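Local structure of hypothetical protein Atu1826 (Agrobacterium tumefaciens, 2I3D) at residues 71-74 against 75-79. The protein is of unknown function but is probably an alpha/beta hydrolase, related in sequence to the S15 family of X-Pro dipeptidyl-peptidases. Sequence-based numbering, arbitrary orientation.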
loop_
_atom_site.group_PDB
_atom_site.type_symbol
_atom_site.label_atom_id
_atom_site.label_comp_id
_atom_site.label_asym_id
_atom_site.label_seq_id
_atom_site.Cartn_x
_atom_site.Cartn_y
_atom_site.Cartn_z
ATOM N N LEU B 71 5.790 -9.383 -3.109
ATOM C CA LEU B 71 6.174 -10.137 -4.290
ATOM C C LEU B 71 7.697 -10.124 -4.433
ATOM O O LEU B 71 8.314 -11.155 -4.697
ATOM C CB LEU B 71 5.528 -9.556 -5.559
ATOM C CG LEU B 71 4.009 -9.817 -5.702
ATOM C CD1 LEU B 71 3.353 -8.861 -6.697
ATOM C CD2 LEU B 71 3.754 -11.325 -6.112
ATOM N N PHE B 72 8.288 -8.925 -4.313
ATOM C CA PHE B 72 9.740 -8.815 -4.320
ATOM C C PHE B 72 10.372 -9.804 -3.317
ATOM O O PHE B 72 11.288 -10.582 -3.666
ATOM C CB PHE B 72 10.112 -7.379 -3.989
ATOM C CG PHE B 72 11.587 -7.120 -3.941
ATOM C CD1 PHE B 72 12.232 -6.517 -5.028
ATOM C CD2 PHE B 72 12.327 -7.414 -2.782
ATOM C CE1 PHE B 72 13.612 -6.219 -4.972
ATOM C CE2 PHE B 72 13.694 -7.123 -2.703
ATOM C CZ PHE B 72 14.350 -6.527 -3.808
ATOM N N TYR B 73 9.891 -9.778 -2.071
ATOM C CA TYR B 73 10.461 -10.629 -1.033
ATOM C C TYR B 73 10.301 -12.135 -1.343
ATOM O O TYR B 73 11.221 -12.913 -1.090
ATOM C CB TYR B 73 9.802 -10.287 0.297
ATOM C CG TYR B 73 10.443 -10.928 1.494
ATOM C CD1 TYR B 73 11.723 -10.553 1.919
ATOM C CD2 TYR B 73 9.763 -11.897 2.208
ATOM C CE1 TYR B 73 12.310 -11.157 3.045
ATOM C CE2 TYR B 73 10.339 -12.509 3.322
ATOM C CZ TYR B 73 11.602 -12.137 3.717
ATOM O OH TYR B 73 12.102 -12.765 4.839
ATOM N N LEU B 74 9.160 -12.538 -1.926
ATOM C CA LEU B 74 8.961 -13.921 -2.370
ATOM C C LEU B 74 10.059 -14.394 -3.325
ATOM O O LEU B 74 10.678 -15.474 -3.128
ATOM C CB LEU B 74 7.598 -14.042 -3.059
ATOM C CG LEU B 74 7.336 -15.421 -3.677
ATOM C CD1 LEU B 74 7.559 -16.554 -2.632
ATOM C CD2 LEU B 74 5.860 -15.422 -4.194
ATOM N N PHE B 75 10.284 -13.629 -4.381
ATOM C CA PHE B 75 11.309 -14.033 -5.340
ATOM C C PHE B 75 12.706 -14.015 -4.721
ATOM O O PHE B 75 13.508 -14.918 -4.979
ATOM C CB PHE B 75 11.223 -13.184 -6.601
ATOM C CG PHE B 75 10.057 -13.554 -7.479
ATOM C CD1 PHE B 75 10.164 -14.612 -8.414
ATOM C CD2 PHE B 75 8.811 -12.891 -7.345
ATOM C CE1 PHE B 75 9.053 -14.968 -9.240
ATOM C CE2 PHE B 75 7.679 -13.236 -8.169
ATOM C CZ PHE B 75 7.791 -14.290 -9.101
ATOM N N GLN B 76 12.961 -13.005 -3.904
ATOM C CA GLN B 76 14.226 -12.862 -3.169
ATOM C C GLN B 76 14.516 -14.144 -2.406
ATOM O O GLN B 76 15.584 -14.764 -2.514
ATOM C CB GLN B 76 14.119 -11.701 -2.144
ATOM C CG GLN B 76 15.419 -11.504 -1.330
ATOM C CD GLN B 76 15.430 -10.272 -0.436
ATOM O OE1 GLN B 76 14.539 -9.424 -0.467
ATOM N NE2 GLN B 76 16.478 -10.170 0.374
ATOM N N LYS B 77 13.540 -14.536 -1.594
ATOM C CA LYS B 77 13.694 -15.710 -0.741
ATOM C C LYS B 77 13.881 -16.998 -1.536
ATOM O O LYS B 77 14.433 -17.947 -0.985
ATOM C CB LYS B 77 12.490 -15.910 0.170
ATOM C CG LYS B 77 12.267 -14.891 1.259
ATOM C CD LYS B 77 11.010 -15.347 2.085
ATOM C CE LYS B 77 9.737 -15.374 1.192
ATOM N NZ LYS B 77 8.693 -16.417 1.498
ATOM N N ARG B 78 13.397 -17.052 -2.785
ATOM C CA ARG B 78 13.548 -18.255 -3.620
ATOM C C ARG B 78 14.810 -18.229 -4.529
ATOM O O ARG B 78 14.925 -19.021 -5.486
ATOM C CB ARG B 78 12.274 -18.532 -4.425
ATOM C CG ARG B 78 11.073 -18.901 -3.566
ATOM C CD ARG B 78 11.364 -20.016 -2.580
ATOM N NE ARG B 78 10.131 -20.439 -1.918
ATOM C CZ ARG B 78 9.678 -20.000 -0.740
ATOM N NH1 ARG B 78 10.378 -19.121 -0.031
ATOM N NH2 ARG B 78 8.509 -20.455 -0.266
ATOM N N GLY B 79 15.738 -17.321 -4.224
ATOM C CA GLY B 79 17.047 -17.264 -4.902
ATOM C C GLY B 79 17.118 -16.480 -6.197
ATOM O O GLY B 79 18.120 -16.558 -6.921
#
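Lys-77 sets its CG over one face of the Tyr-73 ring, one turn back along helix 66-77. This CG stands 3.8 Å from the ring centroid in a CH-pi contact, displaced toward the rim, while CD closes to 3.2 Å from CE2 of Tyr-73. With its CG anti to the backbone N (chi1 -171°), the tyrosine ring lies beside its own carbonyl carbon, where the lysine reaches its face; Lys-77 bends at chi3, and CD and CE run past the rim beside CE2 and CD2. In one of its two conformers Gln-76 brings OE1 near CE2 of Phe-72. Phe-75 turns CG beside its own backbone N (chi1 -75°), and CD2 at the ring edge comes 3.2 Å from the carbonyl O of Leu-71. The same oxygen accepts the nearly straight bond from Phe-75 N, and equivalent i to i+4 bonds follow from Gln-76 and Lys-77. The next, Arg-78 N to Leu-74 O, is weak, and a Schellman motif ends the helix with Gly-79, at positive phi, as its C-prime residue. Leu-74 CD1 lies over one face of the Arg-78 guanidinium, whose NE pairs with Asp-230 OD1 and NH2 with Glu-226 OE2 in salt bridges. Leu-71 and Phe-75 pack on strands 49-53 and 146-152, anchoring this crossover helix of the beta-alpha-beta unit to the sheet, and Leu-74 and Phe-75 also touch helix 218-233. To these hydrocarbon contacts the two carboxylates add a charged tie at the C-terminal end, probably offsetting the arginine's charge and fixing the rotation of its guanidinium.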